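PDB 1YB2: hypothetical protein Ta0852 from Thermoplasma acidophilum, which is of unknown function but probably transfers methyl groups from S-adenosyl-L-methionine to adenine in RNA, as tRNA (adenine(58)-N1)-methyltransferases do. Local coordinates for residues Met179-Pro190 against Met200-Leu211. Residues are numbered along the deposited sequence; the frame is centred on the assembly and turned at random.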
# COMPACT_ATOMS: atom_id res chain seq x y z
N MSE A 179 1.63 -23.27 6.22
CA MSE A 179 0.61 -22.61 5.41
C MSE A 179 0.79 -21.11 5.61
O MSE A 179 1.09 -20.68 6.72
CB MSE A 179 -0.79 -23.03 5.86
CG MSE A 179 -1.00 -24.54 5.89
SE MSE A 179 -0.85 -25.28 4.09
CE MSE A 179 -2.77 -25.13 3.57
N TYR A 180 0.62 -20.33 4.55
CA TYR A 180 0.88 -18.88 4.60
C TYR A 180 -0.40 -18.05 4.61
O TYR A 180 -1.42 -18.49 4.10
CB TYR A 180 1.81 -18.48 3.43
CG TYR A 180 3.12 -19.20 3.55
CD1 TYR A 180 4.10 -18.76 4.45
CD2 TYR A 180 3.35 -20.37 2.84
CE1 TYR A 180 5.30 -19.46 4.60
CE2 TYR A 180 4.54 -21.07 2.98
CZ TYR A 180 5.51 -20.61 3.87
OH TYR A 180 6.68 -21.33 4.01
N ASP A 181 -0.34 -16.86 5.20
CA ASP A 181 -1.49 -15.97 5.28
C ASP A 181 -1.67 -15.15 4.01
O ASP A 181 -2.73 -14.57 3.80
CB ASP A 181 -1.36 -15.02 6.47
CG ASP A 181 -1.43 -15.73 7.80
OD1 ASP A 181 -2.45 -16.41 8.04
OD2 ASP A 181 -0.49 -15.62 8.61
N ALA A 182 -0.61 -15.09 3.19
CA ALA A 182 -0.59 -14.30 1.95
C ALA A 182 0.58 -14.78 1.12
O ALA A 182 1.61 -15.20 1.66
CB ALA A 182 -0.43 -12.80 2.24
N VAL A 183 0.40 -14.73 -0.19
CA VAL A 183 1.46 -15.04 -1.14
C VAL A 183 1.60 -13.87 -2.08
O VAL A 183 0.61 -13.32 -2.59
CB VAL A 183 1.21 -16.31 -1.96
CG1 VAL A 183 2.32 -16.50 -3.00
CG2 VAL A 183 1.10 -17.54 -1.04
N ILE A 184 2.85 -13.45 -2.27
CA ILE A 184 3.17 -12.41 -3.22
C ILE A 184 4.17 -12.99 -4.21
O ILE A 184 5.27 -13.42 -3.81
CB ILE A 184 3.70 -11.14 -2.49
CG1 ILE A 184 2.54 -10.50 -1.71
CG2 ILE A 184 4.29 -10.16 -3.52
CD1 ILE A 184 2.92 -9.88 -0.40
N ALA A 185 3.78 -13.03 -5.48
CA ALA A 185 4.56 -13.71 -6.52
C ALA A 185 4.98 -12.79 -7.67
O ALA A 185 4.15 -12.14 -8.31
CB ALA A 185 3.78 -14.90 -7.05
N ASP A 186 6.28 -12.78 -7.94
CA ASP A 186 6.86 -12.02 -9.03
C ASP A 186 7.85 -12.95 -9.71
O ASP A 186 9.06 -12.85 -9.51
CB ASP A 186 7.53 -10.75 -8.48
CG ASP A 186 8.08 -9.83 -9.57
OD1 ASP A 186 7.75 -9.99 -10.78
OD2 ASP A 186 8.87 -8.94 -9.20
N ILE A 187 7.30 -13.90 -10.46
CA ILE A 187 8.08 -14.86 -11.23
C ILE A 187 7.60 -14.86 -12.68
O ILE A 187 6.47 -14.43 -12.95
CB ILE A 187 7.99 -16.30 -10.65
CG1 ILE A 187 6.54 -16.71 -10.39
CG2 ILE A 187 8.90 -16.43 -9.42
CD1 ILE A 187 6.38 -18.19 -10.04
N PRO A 188 8.46 -15.32 -13.62
CA PRO A 188 8.16 -15.37 -15.06
C PRO A 188 6.90 -16.17 -15.39
O PRO A 188 6.04 -15.67 -16.12
CB PRO A 188 9.38 -16.10 -15.64
CG PRO A 188 10.45 -15.92 -14.69
CD PRO A 188 9.82 -15.82 -13.34
N ASP A 189 6.79 -17.38 -14.85
CA ASP A 189 5.74 -18.30 -15.28
C ASP A 189 4.87 -18.83 -14.14
O ASP A 189 4.91 -20.03 -13.82
CB ASP A 189 6.36 -19.46 -16.09
CG ASP A 189 7.34 -20.28 -15.27
OD1 ASP A 189 7.90 -19.76 -14.28
OD2 ASP A 189 7.54 -21.48 -15.62
N PRO A 190 4.08 -17.94 -13.50
CA PRO A 190 3.28 -18.44 -12.37
C PRO A 190 2.24 -19.52 -12.74
O PRO A 190 1.92 -20.36 -11.89
CB PRO A 190 2.62 -17.18 -11.81
CG PRO A 190 2.63 -16.20 -12.93
CD PRO A 190 3.89 -16.49 -13.71
N MSE A 200 0.10 -24.31 -0.43
CA MSE A 200 0.63 -23.74 0.80
C MSE A 200 -0.07 -22.47 1.30
O MSE A 200 0.46 -21.76 2.14
CB MSE A 200 2.15 -23.62 0.79
CG MSE A 200 2.76 -23.05 -0.45
SE MSE A 200 4.66 -23.66 -0.59
CE MSE A 200 4.97 -22.79 -2.26
N MSE A 201 -1.26 -22.21 0.77
CA MSE A 201 -2.08 -21.08 1.19
C MSE A 201 -3.15 -21.52 2.17
O MSE A 201 -3.85 -22.51 1.93
CB MSE A 201 -2.76 -20.48 -0.04
CG MSE A 201 -1.80 -19.84 -1.01
SE MSE A 201 -2.71 -19.18 -2.59
CE MSE A 201 -3.76 -17.67 -1.81
N LYS A 202 -3.31 -20.79 3.27
CA LYS A 202 -4.49 -21.00 4.14
C LYS A 202 -5.77 -20.73 3.34
O LYS A 202 -5.81 -19.80 2.53
CB LYS A 202 -4.45 -20.04 5.32
CG LYS A 202 -3.36 -20.38 6.30
CD LYS A 202 -3.31 -19.36 7.39
CE LYS A 202 -2.28 -19.75 8.42
NZ LYS A 202 -2.05 -18.62 9.36
N PRO A 203 -6.83 -21.53 3.57
CA PRO A 203 -8.09 -21.24 2.87
C PRO A 203 -8.56 -19.81 3.16
O PRO A 203 -8.50 -19.36 4.31
CB PRO A 203 -9.08 -22.22 3.51
CG PRO A 203 -8.22 -23.34 4.07
CD PRO A 203 -6.92 -22.71 4.47
N GLY A 204 -9.03 -19.10 2.14
CA GLY A 204 -9.55 -17.75 2.34
C GLY A 204 -8.48 -16.68 2.25
O GLY A 204 -8.79 -15.49 2.30
N SER A 205 -7.21 -17.11 2.12
CA SER A 205 -6.08 -16.20 1.97
C SER A 205 -5.91 -15.78 0.49
O SER A 205 -6.45 -16.40 -0.43
CB SER A 205 -4.80 -16.83 2.54
OG SER A 205 -4.25 -17.81 1.65
N VAL A 206 -5.18 -14.68 0.28
CA VAL A 206 -5.06 -14.06 -1.05
C VAL A 206 -3.64 -14.18 -1.60
O VAL A 206 -2.66 -13.99 -0.87
CB VAL A 206 -5.47 -12.57 -0.98
CG1 VAL A 206 -5.17 -11.85 -2.30
CG2 VAL A 206 -6.97 -12.47 -0.66
N ALA A 207 -3.55 -14.45 -2.89
CA ALA A 207 -2.28 -14.45 -3.61
C ALA A 207 -2.29 -13.29 -4.58
O ALA A 207 -3.31 -13.02 -5.25
CB ALA A 207 -2.09 -15.77 -4.38
N THR A 208 -1.16 -12.60 -4.65
CA THR A 208 -1.01 -11.47 -5.56
C THR A 208 0.07 -11.83 -6.57
O THR A 208 1.18 -12.20 -6.15
CB THR A 208 -0.60 -10.18 -4.80
OG1 THR A 208 -1.62 -9.84 -3.85
CG2 THR A 208 -0.44 -9.02 -5.74
N PHE A 209 -0.25 -11.73 -7.86
CA PHE A 209 0.70 -12.08 -8.92
C PHE A 209 1.04 -10.84 -9.72
O PHE A 209 0.12 -10.17 -10.18
CB PHE A 209 0.09 -13.10 -9.90
CG PHE A 209 -0.27 -14.42 -9.28
CD1 PHE A 209 -1.52 -14.62 -8.70
CD2 PHE A 209 0.65 -15.46 -9.28
CE1 PHE A 209 -1.86 -15.85 -8.12
CE2 PHE A 209 0.32 -16.70 -8.71
CZ PHE A 209 -0.93 -16.88 -8.11
N TYR A 210 2.33 -10.56 -9.90
CA TYR A 210 2.79 -9.42 -10.71
C TYR A 210 3.32 -9.94 -12.03
O TYR A 210 4.17 -10.83 -12.02
CB TYR A 210 3.92 -8.66 -9.99
CG TYR A 210 3.44 -7.77 -8.89
CD1 TYR A 210 3.20 -8.27 -7.60
CD2 TYR A 210 3.21 -6.40 -9.12
CE1 TYR A 210 2.75 -7.44 -6.56
CE2 TYR A 210 2.75 -5.56 -8.07
CZ TYR A 210 2.53 -6.09 -6.80
OH TYR A 210 2.07 -5.29 -5.77
N LEU A 211 2.77 -9.45 -13.14
CA LEU A 211 3.18 -9.84 -14.49
C LEU A 211 3.52 -8.57 -15.31
O LEU A 211 2.96 -7.50 -15.05
CB LEU A 211 2.08 -10.65 -15.21
CG LEU A 211 1.85 -12.14 -14.89
CD1 LEU A 211 3.13 -12.94 -15.05
CD2 LEU A 211 1.22 -12.35 -13.49
O HOH W 1 -1.79 -17.31 1.32
O HOH W 2 -4.22 -12.91 2.43
O HOH W 3 -1.28 -11.11 -1.40
O HOH W 4 6.74 -10.93 -13.03
O HOH W 5 4.45 -13.65 -11.05
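V183, A185, A207 and F209 share one face of a parallel strand pair, 182-185 beside 205-211, whose axes diverge by only 6°. The V183 branch CG2, anti to its carbonyl carbon, reaches CG of M201 at 3.7 Å, the two side chains crossing at about a right angle. Further along, F209 offers its CD2 corner to CB of P190 at 3.6 Å and CB of A185 at 3.9 Å. The chain after D186 brings P190 back over F209; P190 and L211 run past each other in opposite senses, P190 CD against L211 CD1. T220 of helix 214-223 touches all three. The other face carries I184 and T208, the latter packed on I262 and F264. V183 and A185 each donate and accept, to V206 O and T208 O and from T208 N and Y210 N, which sets the parallel register.

At the opposite end, the extended K202 chain crosses D181, and NZ makes a salt bridge to OD1 at 2.6 Å, syn and 33° out of the carboxylate plane; OD2 is held by D113 N. In the type II turn K202-S205, K202 O takes both S205 N and S205 OG, the latter at 2.7 Å on a lone pair.

Water 4 links D186 OD1 to Y210 O. D186, predicted to bind S-adenosyl-L-methionine, directly follows strand 180-185. Strand order 3-2-1-4-5-7-6, antiparallel 258-267, and the crossover through helix 194-199 indicate a Rossmann-like class I methyltransferase fold.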